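Long-range contacts in beta-N-acetylglucosaminidase-like protein Glycoside hydrolase family 20 (Flavobacterium johnsoniae, PDB 6YHH), which probably hydrolyses terminal N-acetylhexosamine residues from chitin-derived oligosaccharides, as a family 20 beta-N-acetylhexosaminidase of a chitin-degrading bacterium: residues G365-L370 with V380-G385; S395-V400 with P428-A433; V407-F412 with E447-T452; P142-R147 with A441-G446; H236-L241 with F280-D285. All blocks are in the same frame, centred on the assembly; numbering follows the deposited sequence.

Contact 1: residues G365-L370 with V380-G385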
# COMPACT_ATOMS: atom_id res chain seq x y z
N GLY A 365 25.88 7.48 18.84
CA GLY A 365 25.55 8.84 18.44
C GLY A 365 26.22 9.28 17.16
O GLY A 365 27.25 8.72 16.74
N TRP A 366 25.66 10.35 16.56
CA TRP A 366 26.28 10.99 15.41
C TRP A 366 27.66 11.56 15.80
O TRP A 366 27.91 11.86 16.97
CB TRP A 366 25.37 12.10 14.89
CG TRP A 366 24.02 11.58 14.43
CD1 TRP A 366 22.81 11.86 15.00
CD2 TRP A 366 23.72 10.75 13.28
NE1 TRP A 366 21.83 11.16 14.37
CE2 TRP A 366 22.35 10.49 13.30
CE3 TRP A 366 24.49 10.15 12.24
CZ2 TRP A 366 21.71 9.72 12.36
CZ3 TRP A 366 23.85 9.42 11.29
CH2 TRP A 366 22.47 9.21 11.33
N GLU A 367 28.56 11.63 14.84
CA GLU A 367 29.98 11.86 15.11
C GLU A 367 30.31 13.06 15.99
O GLU A 367 31.39 13.08 16.63
CB GLU A 367 30.70 11.93 13.75
CG GLU A 367 30.37 13.18 12.95
CD GLU A 367 31.07 13.19 11.64
OE1 GLU A 367 30.75 12.32 10.81
OE2 GLU A 367 31.95 14.10 11.44
N GLU A 368 29.46 14.08 16.00
CA GLU A 368 29.67 15.24 16.89
C GLU A 368 29.91 14.90 18.32
O GLU A 368 30.62 15.68 19.02
CB GLU A 368 28.62 16.32 16.76
CG GLU A 368 28.53 16.90 15.35
CD GLU A 368 27.47 16.27 14.45
OE1 GLU A 368 27.37 15.00 14.46
OE2 GLU A 368 26.78 17.04 13.68
N ILE A 369 29.41 13.75 18.78
CA ILE A 369 29.60 13.37 20.16
C ILE A 369 31.03 13.05 20.54
O ILE A 369 31.38 13.02 21.75
CB ILE A 369 28.67 12.22 20.66
CG1 ILE A 369 28.99 10.88 20.00
CG2 ILE A 369 27.18 12.62 20.44
CD1 ILE A 369 28.35 9.70 20.70
N LEU A 370 31.86 12.79 19.56
CA LEU A 370 33.24 12.41 19.84
C LEU A 370 34.16 13.60 20.14
O LEU A 370 34.54 14.34 19.23
CB LEU A 370 33.75 11.55 18.66
CG LEU A 370 35.15 11.00 18.73
CD1 LEU A 370 35.47 10.39 20.06
CD2 LEU A 370 35.61 10.11 17.57
N VAL A 380 30.30 5.37 17.26
CA VAL A 380 30.36 6.67 16.59
C VAL A 380 29.72 6.49 15.22
O VAL A 380 30.14 5.59 14.47
CB VAL A 380 31.81 7.17 16.46
CG1 VAL A 380 31.94 8.43 15.56
CG2 VAL A 380 32.30 7.52 17.84
N HIS A 381 28.75 7.35 14.88
CA HIS A 381 28.07 7.26 13.61
C HIS A 381 28.61 8.36 12.69
O HIS A 381 28.30 9.53 12.84
CB HIS A 381 26.55 7.35 13.86
CG HIS A 381 25.73 6.82 12.75
ND1 HIS A 381 24.39 6.60 12.92
CD2 HIS A 381 26.03 6.47 11.47
CE1 HIS A 381 23.88 6.11 11.80
NE2 HIS A 381 24.84 6.05 10.88
N SER A 382 29.46 7.94 11.74
CA SER A 382 30.13 8.83 10.84
C SER A 382 29.23 9.22 9.67
O SER A 382 28.88 8.37 8.84
CB SER A 382 31.40 8.13 10.30
OG SER A 382 32.10 8.94 9.37
N TRP A 383 28.96 10.52 9.56
CA TRP A 383 28.02 11.06 8.58
C TRP A 383 28.45 12.28 7.79
O TRP A 383 27.90 12.50 6.64
CB TRP A 383 26.68 11.34 9.24
CG TRP A 383 26.63 12.60 10.05
CD1 TRP A 383 26.93 12.73 11.34
CD2 TRP A 383 26.15 13.89 9.62
NE1 TRP A 383 26.71 14.01 11.79
CE2 TRP A 383 26.21 14.76 10.76
CE3 TRP A 383 25.70 14.42 8.40
CZ2 TRP A 383 25.84 16.09 10.69
CZ3 TRP A 383 25.30 15.73 8.36
CH2 TRP A 383 25.42 16.57 9.48
N ARG A 384 29.45 13.01 8.28
CA ARG A 384 29.87 14.25 7.62
C ARG A 384 30.92 14.02 6.58
O ARG A 384 31.79 13.16 6.71
CB ARG A 384 30.28 15.25 8.69
CG ARG A 384 29.15 15.57 9.64
CD ARG A 384 29.60 16.43 10.78
NE ARG A 384 29.99 17.68 10.28
CZ ARG A 384 30.94 18.36 10.88
NH1 ARG A 384 31.56 17.81 11.95
NH2 ARG A 384 31.28 19.54 10.39
N GLY A 385 30.88 14.85 5.55
CA GLY A 385 31.75 14.73 4.41
C GLY A 385 31.74 16.04 3.64
O GLY A 385 31.56 17.11 4.22

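Contact 2: residues S395-V400 with P428-A433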
# COMPACT_ATOMS: atom_id res chain seq x y z
N SER A 395 35.92 11.23 9.45
CA SER A 395 35.54 11.11 10.82
C SER A 395 35.54 9.65 11.28
O SER A 395 35.64 9.35 12.49
CB SER A 395 34.19 11.77 11.09
OG SER A 395 33.17 11.29 10.22
N LEU A 396 35.36 8.73 10.31
CA LEU A 396 35.37 7.33 10.63
C LEU A 396 36.81 6.88 10.90
O LEU A 396 37.06 6.16 11.86
CB LEU A 396 34.76 6.48 9.50
CG LEU A 396 34.87 4.98 9.56
CD1 LEU A 396 33.77 4.26 8.84
CD2 LEU A 396 36.21 4.46 8.98
N VAL A 397 37.70 7.29 10.01
CA VAL A 397 39.16 7.02 10.17
C VAL A 397 39.61 7.52 11.52
O VAL A 397 40.21 6.77 12.32
CB VAL A 397 39.96 7.71 9.11
CG1 VAL A 397 41.45 7.57 9.46
CG2 VAL A 397 39.68 7.05 7.77
N ASP A 398 39.29 8.75 11.82
CA ASP A 398 39.67 9.32 13.14
C ASP A 398 39.10 8.58 14.35
O ASP A 398 39.77 8.38 15.35
CB ASP A 398 39.33 10.81 13.21
CG ASP A 398 40.11 11.66 12.18
OD1 ASP A 398 41.02 11.13 11.50
OD2 ASP A 398 39.77 12.86 11.98
N ALA A 399 37.84 8.17 14.29
CA ALA A 399 37.23 7.49 15.38
C ALA A 399 37.82 6.11 15.60
O ALA A 399 38.09 5.73 16.73
CB ALA A 399 35.72 7.33 15.12
N VAL A 400 38.06 5.36 14.54
CA VAL A 400 38.57 3.98 14.77
C VAL A 400 40.02 4.04 15.26
O VAL A 400 40.37 3.21 16.09
CB VAL A 400 38.43 3.02 13.59
CG1 VAL A 400 36.93 2.80 13.31
CG2 VAL A 400 39.19 3.43 12.34
N PRO A 428 32.79 1.49 3.38
CA PRO A 428 33.07 1.81 4.77
C PRO A 428 34.57 1.69 5.13
O PRO A 428 35.02 2.30 6.14
CB PRO A 428 32.25 0.80 5.53
CG PRO A 428 31.15 0.39 4.57
CD PRO A 428 31.81 0.39 3.25
N MET A 429 35.32 0.90 4.36
CA MET A 429 36.78 0.78 4.55
C MET A 429 37.53 1.86 3.84
O MET A 429 37.50 1.98 2.59
CB MET A 429 37.32 -0.57 4.08
CG MET A 429 38.80 -0.82 4.42
SD MET A 429 39.03 -1.22 6.16
CE MET A 429 38.05 -2.77 6.19
N PRO A 430 38.18 2.70 4.63
CA PRO A 430 38.90 3.80 3.95
C PRO A 430 40.13 3.29 3.20
O PRO A 430 40.69 2.22 3.56
CB PRO A 430 39.35 4.70 5.12
CG PRO A 430 39.53 3.73 6.28
CD PRO A 430 38.43 2.69 6.09
N LYS A 431 40.50 4.04 2.15
CA LYS A 431 41.75 3.83 1.37
C LYS A 431 42.90 4.65 2.00
O LYS A 431 42.68 5.69 2.64
CB LYS A 431 41.57 4.26 -0.10
N GLY A 432 44.12 4.12 1.85
CA GLY A 432 45.34 4.78 2.33
C GLY A 432 45.36 5.31 3.76
O GLY A 432 46.01 6.35 4.00
N ALA A 433 44.69 4.63 4.70
CA ALA A 433 44.74 5.01 6.12
C ALA A 433 45.68 4.11 6.97
O ALA A 433 45.77 4.26 8.21
CB ALA A 433 43.31 5.03 6.69

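Contact 3: residues V407-F412 with E447-T452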
# COMPACT_ATOMS: atom_id res chain seq x y z
N VAL A 407 30.14 3.24 12.50
CA VAL A 407 29.26 2.89 11.38
C VAL A 407 29.28 4.04 10.42
O VAL A 407 29.19 5.20 10.84
CB VAL A 407 27.77 2.70 11.90
CG1 VAL A 407 26.80 2.47 10.74
CG2 VAL A 407 27.68 1.51 12.84
N LEU A 408 29.43 3.74 9.12
CA LEU A 408 29.51 4.74 8.08
C LEU A 408 28.11 4.97 7.48
O LEU A 408 27.47 4.06 6.93
CB LEU A 408 30.46 4.35 7.00
CG LEU A 408 30.69 5.46 5.99
CD1 LEU A 408 31.30 6.72 6.58
CD2 LEU A 408 31.45 5.08 4.71
N SER A 409 27.62 6.20 7.58
CA SER A 409 26.49 6.69 6.74
C SER A 409 26.84 7.75 5.71
O SER A 409 26.11 7.87 4.71
CB SER A 409 25.25 7.12 7.57
OG SER A 409 24.66 5.95 8.11
N ASN A 410 27.92 8.50 5.91
CA ASN A 410 28.37 9.43 4.89
C ASN A 410 28.53 8.68 3.55
O ASN A 410 29.10 7.56 3.54
CB ASN A 410 29.77 9.99 5.22
CG ASN A 410 30.19 11.06 4.23
OD1 ASN A 410 31.01 10.82 3.32
ND2 ASN A 410 29.45 12.18 4.27
N GLY A 411 27.99 9.26 2.47
CA GLY A 411 28.01 8.66 1.13
C GLY A 411 26.88 7.68 0.85
O GLY A 411 26.78 7.12 -0.25
N PHE A 412 26.00 7.45 1.87
CA PHE A 412 24.80 6.63 1.73
C PHE A 412 23.53 7.48 2.09
O PHE A 412 22.49 6.94 2.54
CB PHE A 412 24.85 5.43 2.68
CG PHE A 412 25.98 4.44 2.45
CD1 PHE A 412 26.30 3.95 1.20
CD2 PHE A 412 26.68 3.92 3.52
CE1 PHE A 412 27.24 2.94 1.04
CE2 PHE A 412 27.66 2.97 3.35
CZ PHE A 412 27.95 2.46 2.10
N GLU A 447 25.24 2.23 6.85
CA GLU A 447 23.83 2.40 6.85
C GLU A 447 23.35 3.47 5.88
O GLU A 447 23.82 4.61 5.93
CB GLU A 447 23.47 2.72 8.27
CG GLU A 447 22.08 2.94 8.57
CD GLU A 447 21.93 3.17 10.10
OE1 GLU A 447 21.60 4.31 10.47
OE2 GLU A 447 22.12 2.22 10.92
N ALA A 448 22.38 3.09 5.07
CA ALA A 448 21.65 4.05 4.18
C ALA A 448 20.74 4.86 5.08
O ALA A 448 20.07 4.26 5.97
CB ALA A 448 20.86 3.32 3.13
N THR A 449 20.68 6.17 4.88
CA THR A 449 19.84 7.02 5.70
C THR A 449 18.73 7.67 4.90
O THR A 449 18.97 8.56 4.10
CB THR A 449 20.60 8.16 6.41
OG1 THR A 449 21.27 9.01 5.42
CG2 THR A 449 21.62 7.61 7.38
N MET A 450 17.50 7.24 5.12
CA MET A 450 16.34 7.85 4.47
C MET A 450 15.67 8.90 5.33
O MET A 450 14.70 8.64 6.07
CB MET A 450 15.29 6.85 4.04
CG MET A 450 14.23 7.51 3.13
SD MET A 450 14.93 8.24 1.64
CE MET A 450 13.62 9.42 1.27
N TRP A 451 16.25 10.09 5.28
CA TRP A 451 15.68 11.32 5.81
C TRP A 451 14.40 11.67 5.01
O TRP A 451 14.36 11.47 3.79
CB TRP A 451 16.64 12.44 5.79
CG TRP A 451 17.93 12.14 6.49
CD1 TRP A 451 19.10 11.76 5.91
CD2 TRP A 451 18.11 11.97 7.89
NE1 TRP A 451 20.05 11.45 6.89
CE2 TRP A 451 19.43 11.52 8.10
CE3 TRP A 451 17.28 12.12 8.97
CZ2 TRP A 451 19.97 11.37 9.38
CZ3 TRP A 451 17.80 11.97 10.24
CH2 TRP A 451 19.11 11.59 10.44
N THR A 452 13.34 12.12 5.71
CA THR A 452 12.02 12.24 5.06
C THR A 452 11.43 13.63 4.92
O THR A 452 10.22 13.74 4.67
CB THR A 452 11.03 11.26 5.69
OG1 THR A 452 10.88 11.52 7.10
CG2 THR A 452 11.40 9.85 5.47

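Contact 4: residues P142-R147 with A441-G446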
# COMPACT_ATOMS: atom_id res chain seq x y z
N PRO A 142 28.50 -12.33 5.19
CA PRO A 142 28.64 -10.91 4.99
C PRO A 142 30.04 -10.34 5.25
O PRO A 142 30.71 -10.71 6.24
CB PRO A 142 27.65 -10.33 6.06
CG PRO A 142 27.64 -11.33 7.15
CD PRO A 142 27.83 -12.64 6.45
N ARG A 143 30.41 -9.31 4.48
CA ARG A 143 31.60 -8.55 4.74
C ARG A 143 31.56 -7.74 6.01
O ARG A 143 32.56 -7.73 6.78
CB ARG A 143 31.91 -7.64 3.53
CG ARG A 143 33.21 -6.84 3.66
CD ARG A 143 33.44 -5.95 2.44
NE ARG A 143 34.60 -5.11 2.70
CZ ARG A 143 34.78 -3.91 2.14
NH1 ARG A 143 33.90 -3.41 1.28
NH2 ARG A 143 35.81 -3.14 2.47
N PHE A 144 30.42 -7.09 6.32
CA PHE A 144 30.28 -6.28 7.53
C PHE A 144 29.13 -6.80 8.32
O PHE A 144 28.10 -7.27 7.73
CB PHE A 144 29.97 -4.79 7.17
CG PHE A 144 31.10 -4.09 6.45
CD1 PHE A 144 32.22 -3.67 7.17
CD2 PHE A 144 31.08 -3.85 5.07
CE1 PHE A 144 33.28 -3.05 6.50
CE2 PHE A 144 32.13 -3.22 4.44
CZ PHE A 144 33.22 -2.81 5.17
N THR A 145 29.24 -6.63 9.62
CA THR A 145 28.17 -7.08 10.48
C THR A 145 26.93 -6.13 10.64
O THR A 145 25.86 -6.60 10.98
CB THR A 145 28.72 -7.48 11.91
OG1 THR A 145 27.80 -8.35 12.57
CG2 THR A 145 29.00 -6.29 12.79
N TRP A 146 27.13 -4.83 10.42
CA TRP A 146 26.09 -3.80 10.55
C TRP A 146 25.74 -3.38 9.16
O TRP A 146 26.53 -2.77 8.50
CB TRP A 146 26.63 -2.62 11.39
CG TRP A 146 25.62 -1.58 11.67
CD1 TRP A 146 24.86 -0.86 10.75
CD2 TRP A 146 25.23 -1.12 12.96
NE1 TRP A 146 24.04 0.04 11.41
CE2 TRP A 146 24.19 -0.14 12.76
CE3 TRP A 146 25.59 -1.48 14.26
CZ2 TRP A 146 23.64 0.55 13.82
CZ3 TRP A 146 24.98 -0.84 15.32
CH2 TRP A 146 24.01 0.19 15.07
N ARG A 147 24.58 -3.80 8.67
CA ARG A 147 24.15 -3.52 7.32
C ARG A 147 22.71 -2.96 7.41
O ARG A 147 21.73 -3.69 7.49
CB ARG A 147 24.19 -4.76 6.44
CG ARG A 147 25.55 -5.46 6.53
CD ARG A 147 25.62 -6.69 5.70
NE ARG A 147 24.55 -7.63 5.93
CZ ARG A 147 24.47 -8.44 6.99
NH1 ARG A 147 25.49 -8.52 7.85
NH2 ARG A 147 23.43 -9.17 7.17
N ALA A 441 38.68 -3.79 12.46
CA ALA A 441 37.62 -4.55 13.06
C ALA A 441 36.63 -3.65 13.79
O ALA A 441 35.55 -4.09 14.10
CB ALA A 441 38.17 -5.54 14.07
N ARG A 442 37.01 -2.41 14.04
CA ARG A 442 36.11 -1.40 14.63
C ARG A 442 35.11 -0.86 13.60
O ARG A 442 34.21 -0.16 14.01
CB ARG A 442 36.91 -0.24 15.21
CG ARG A 442 37.61 -0.61 16.53
CD ARG A 442 38.45 0.53 17.09
NE ARG A 442 39.34 -0.09 18.08
CZ ARG A 442 40.67 0.08 18.14
NH1 ARG A 442 41.38 0.91 17.38
NH2 ARG A 442 41.32 -0.66 19.04
N ILE A 443 35.33 -1.06 12.30
CA ILE A 443 34.36 -0.63 11.31
C ILE A 443 33.23 -1.64 11.27
O ILE A 443 33.33 -2.76 10.70
CB ILE A 443 35.00 -0.46 9.94
CG1 ILE A 443 36.14 0.56 10.00
CG2 ILE A 443 33.99 0.03 8.92
CD1 ILE A 443 37.07 0.59 8.79
N LEU A 444 32.18 -1.34 11.97
CA LEU A 444 31.09 -2.31 12.11
C LEU A 444 30.34 -2.51 10.78
O LEU A 444 29.80 -3.59 10.52
CB LEU A 444 30.05 -1.88 13.18
CG LEU A 444 30.61 -1.72 14.56
CD1 LEU A 444 29.58 -1.25 15.58
CD2 LEU A 444 31.21 -3.03 15.03
N GLY A 445 30.25 -1.45 9.96
CA GLY A 445 29.52 -1.55 8.72
C GLY A 445 28.99 -0.20 8.30
O GLY A 445 29.63 0.84 8.54
N GLY A 446 27.83 -0.21 7.63
CA GLY A 446 27.29 1.05 7.09
C GLY A 446 25.78 1.05 7.14
O GLY A 446 25.15 0.01 7.39
O HOH W 1 32.02 -5.83 10.46

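Contact 5: residues H236-L241 with F280-D285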
# COMPACT_ATOMS: atom_id res chain seq x y z
N HIS A 236 18.19 19.59 17.49
CA HIS A 236 16.99 19.09 16.83
C HIS A 236 15.90 18.96 17.89
O HIS A 236 15.04 18.04 17.82
CB HIS A 236 17.29 17.71 16.16
CG HIS A 236 18.00 17.83 14.83
ND1 HIS A 236 19.36 17.98 14.65
CD2 HIS A 236 17.46 17.83 13.59
CE1 HIS A 236 19.61 18.09 13.35
NE2 HIS A 236 18.47 18.01 12.71
N GLY A 237 15.85 19.95 18.79
CA GLY A 237 14.98 19.86 19.96
C GLY A 237 13.62 20.48 19.87
O GLY A 237 12.94 20.57 20.89
N SER A 238 13.19 20.95 18.68
CA SER A 238 11.95 21.78 18.60
C SER A 238 10.71 21.13 19.20
O SER A 238 9.91 21.78 19.86
CB SER A 238 11.66 22.29 17.18
OG SER A 238 12.78 22.90 16.61
N ALA A 239 10.50 19.86 18.85
CA ALA A 239 9.34 19.14 19.25
C ALA A 239 9.41 18.77 20.70
O ALA A 239 8.44 19.04 21.43
CB ALA A 239 9.21 17.90 18.42
N ILE A 240 10.56 18.28 21.17
CA ILE A 240 10.70 17.99 22.60
C ILE A 240 10.37 19.22 23.46
O ILE A 240 9.65 19.16 24.51
CB ILE A 240 12.10 17.46 22.91
CG1 ILE A 240 12.30 16.08 22.27
CG2 ILE A 240 12.29 17.35 24.43
CD1 ILE A 240 13.70 15.60 22.44
N LEU A 241 10.89 20.34 23.02
CA LEU A 241 10.78 21.59 23.81
C LEU A 241 9.41 22.27 23.63
O LEU A 241 9.08 23.17 24.35
CB LEU A 241 11.90 22.54 23.40
CG LEU A 241 13.29 22.05 23.82
CD1 LEU A 241 14.39 22.91 23.21
CD2 LEU A 241 13.41 22.12 25.35
N PHE A 280 17.88 23.89 13.14
CA PHE A 280 17.16 24.82 14.00
C PHE A 280 17.88 25.02 15.32
O PHE A 280 18.71 24.17 15.75
CB PHE A 280 15.69 24.38 14.16
CG PHE A 280 14.96 24.33 12.81
CD1 PHE A 280 14.45 25.48 12.23
CD2 PHE A 280 14.92 23.17 12.10
CE1 PHE A 280 13.91 25.44 10.93
CE2 PHE A 280 14.34 23.11 10.84
CZ PHE A 280 13.83 24.25 10.26
N SER A 281 17.55 26.14 15.98
CA SER A 281 18.19 26.47 17.24
C SER A 281 17.71 25.78 18.56
O SER A 281 18.49 25.75 19.51
CB SER A 281 18.15 27.97 17.42
OG SER A 281 16.87 28.41 17.61
N PRO A 282 16.48 25.26 18.65
CA PRO A 282 16.06 24.77 19.96
C PRO A 282 16.91 23.55 20.41
O PRO A 282 17.10 22.60 19.66
CB PRO A 282 14.59 24.35 19.72
CG PRO A 282 14.12 25.30 18.64
CD PRO A 282 15.32 25.39 17.74
N THR A 283 17.46 23.66 21.58
CA THR A 283 18.44 22.74 22.09
C THR A 283 18.16 22.49 23.57
O THR A 283 18.00 23.45 24.39
CB THR A 283 19.91 23.33 21.97
OG1 THR A 283 20.14 23.83 20.66
CG2 THR A 283 20.98 22.31 22.23
N LEU A 284 18.23 21.23 23.97
CA LEU A 284 18.15 20.91 25.41
C LEU A 284 19.27 21.52 26.22
O LEU A 284 20.39 21.65 25.74
CB LEU A 284 18.22 19.42 25.59
CG LEU A 284 16.93 18.70 25.28
CD1 LEU A 284 15.78 19.25 24.47
CD2 LEU A 284 17.06 17.17 25.47
N ASP A 285 18.94 21.88 27.45
CA ASP A 285 19.87 22.56 28.36
C ASP A 285 20.64 21.56 29.19
O ASP A 285 20.10 20.98 30.16
CB ASP A 285 19.10 23.59 29.24
CG ASP A 285 19.98 24.34 30.21
OD1 ASP A 285 21.20 24.09 30.33
OD2 ASP A 285 19.40 25.24 30.91
O HOH W 2 19.63 21.54 15.79

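Contact 1: residues G365-L370 with V380-G385
The six-membered ring of Trp366 and the imidazole of His381 stack face to face, offset, and the two side chains run alongside each other. Their ring planes are 16° apart and the centroids 4.0 Å. Trp366 CZ3 sits over the imidazole centre. The same indole turns an edge toward the face of Trp383, with planes at 78°, completing an aromatic cluster. Glu367 crosses Trp383 and Arg384 at about right angles. Its OE1 accepts Trp383 N at 2.8 Å, nearly along the C-O bond, and Arg384 N at 2.9 Å, from above the carboxylate plane. OE1 also hydrogen-bonds Ser395 OG. OE2 makes a long salt bridge to Arg384 NH1, 3.8 Å. Glu368 bends at CG (chi2 94°): its OE1 receives Trp383 NE1 at 2.9 Å in the indole plane, and OE2 takes Glu317 N. An alanine at Glu367 would probably leave Trp383 N and Arg384 N without their acceptor, and the loop there free to shift. The nearest side-chain atoms of Trp383 and Glu317, the predicted proton donor, are about 4 Å apart. Parallel strands 362-366 and 379-382 adjoin in the catalytic barrel. Strand 406-408 flanks the latter. Helix 394-401 packs on Val380 and Leu370, helix 341-358 on Glu368 and Ile369.

Contact 2: residues S395-V400 with P428-A433
Pro428 meets Leu396 through its backbone rather than its ring. The carbonyl O of Pro428 is 3.6 Å from Leu396 CD1, and CD2 of the same leucine lies nearly as close. Both methyls of Leu396 face this oxygen. The contact is apolar on the helix side, and no hydrogen bond joins the two segments. Met429 then directs its CB away from the helix, and its side chain packs on Arg143 and Ile443. Pro430 comes next and points back toward the helix. Its ring is shared by two helix residues. CD faces Leu396 CD2 at 4.1 Å, the two side chains crossing at about a right angle. CB and CG rest against one methyl of Val397, with Val397 CG2 to Pro430 CB at 3.6 Å. This methyl stands anti to the valine carbonyl carbon, while CG1 is anti to the backbone N (chi1 171°). The two branches thus serve different partners. Gly432 takes a positive phi of 48° as the chain bends back. Ala433 closes the segment: its CB approaches Val397 CG1 at 4.2 Å. The carbonyl of Ala433 also accepts a bond from Lys401. The contact lies within the catalytic domain, away from the active site. It seats the loop between helices 420-424 and 437-441 against helix 394-401, the helix of the beta-alpha-beta unit that joins parallel strands 379-382 and 406-408 of the TIM barrel. Ile443 of strand 443-450 touches Leu396, Pro428 and Pro430, while strands 379-382 and 406-408 lie against Leu396 and Ala399.

Contact 3: residues V407-F412 with E447-T452
Two neighbouring parallel strands of the catalytic TIM barrel, 406-408 and 443-450, meet here at their C-terminal ends. Past Leu408 the first chain leaves the strand in a type II beta turn from Ser409 to Phe412, closed by Phe412 N to Ser409 O. Gly411 takes the positive phi of that turn. The backbone is tied just before the turn and at its last residue. Glu447 N donates to Leu408 O at 2.9 Å, and Thr449 N to Phe412 O at 3.1 Å, with a nearly straight N-H...O angle of 166°. Between these bonds Phe412 CB packs 3.5 Å from Glu447 O. Its ring reaches Ile471 and Leu475 of helix 467-476. On the Ser409 side, Thr449 CG2 lies 3.5 Å from Ser409 OG. Glu447 runs extended past Ser409, with CG anti to the backbone N (chi1 -180°), and its carboxylate is held by His179 and Trp146. Its CB approaches Val407 CG1 at 4.2 Å. Ser409 OG, just past strand 406-408, links to strands 379-382 and 443-450. It probably accepts from His381 NE2. Across the contact, Ser409 OG donates to Glu447 O at 2.7 Å, tilted 26° from the carbonyl plane.

Contact 4: residues P142-R147 with A441-G446
Phe144 lies along the start of strand 443-450 and touches three of its residues. Its CB sits 3.6 Å from both Leu444 O and Gly445 CA. CG stays close to the same CA, at 3.8 Å. CD1 comes 3.8 Å from Ile443 O, which lies at the ring edge, near its plane. At the far end CE1 meets Ile443 CG2 at 4.0 Å, the two side chains running side by side in the same direction. The ring reaches this row because CG stands anti to the carbonyl carbon (chi1 -66°). An alanine in place of Phe144 would keep the CB contacts but probably open a gap beside Ile443 and Gly445. Arg147 NH1 holds Phe144 O at 2.9 Å, in both the guanidinium and carbonyl planes. Its NH2 bonds Lys174 O and makes a salt bridge to Glu92. A water bonded to Thr145 N also reaches Ile443 O, weakly. The backbones pair in parallel. Trp146 N donates to Leu444 O at 2.9 Å, and Gly446 N to Trp146 O at 3.0 Å. Trp146 CB packs on Leu444 CB, and its NE1 hydrogen-bonds Glu447 OE2. Gly445 suits its place: any CB there would clash with Trp146 O. Strand 146-152 is the first strand of the catalytic domain and 443-450 the last. Their parallel pairing is the closure typical of a TIM barrel.

Contact 5: residues H236-L241 with F280-D285
Pro282 and Leu284 pack against Ile240 and Leu241 of helix 238-243, in a loop region of the TIM-barrel catalytic domain beside the active site. The apolar contacts carry most of it. Leu241 crosses both residues obliquely. Its CD1 lies 3.8 Å from Pro282 CB, and its CG 3.8 Å from Leu284 CD1. Leu284 CD1 also touches Ile240 CG2 at 4.0 Å, so it meets two helix side chains. Polar and mixed contacts lie near Gly237 and Ser238. Ser238 OG rests 3.4 Å from Pro282 CG, while its hydrogen bond goes to Asp185. Thr283 OG1 donates to Ser281 O within the loop. A water accepts from His236 N and lies 2.8 Å from Phe280 O. His236 CB points away from the loop. The nearest side-chain atoms of His236 and Glu317, the predicted proton donor, are about 3 Å apart. A bound Tris, probably from the crystallisation liquor but perhaps marking the pocket, lies equally near His236. A CB on Gly237 would clash with Pro282 O, which fits the glycine found there. One direct hydrogen bond joins the segments: Gly237 N to Pro282 O, 3.1 Å, with the donor above the carbonyl plane.

How the contacts relate
Contacts 1, 3 and 4 follow one another round the same barrel sheet: 362-366, 379-382, 406-408, 443-450 and 146-152. Contacts 1 and 3 meet where Ser382 O lies 2.8 Å from Ser409 N. Contacts 3 and 4 share strand 443-450, with Leu408 N 3.0 Å from Gly445 O. Contact 2 covers the outside of this row: Ser395 OG lies 2.7 Å from Ser382 OG of contact 1, and Val400 O 2.8 Å from Arg442 NH1 of contact 4. Contact 5 touches none of the others; its centre is about 19 Å from that of contact 1. Yet both reach the pocket at Glu317, which contact 2 and contact 4 do not.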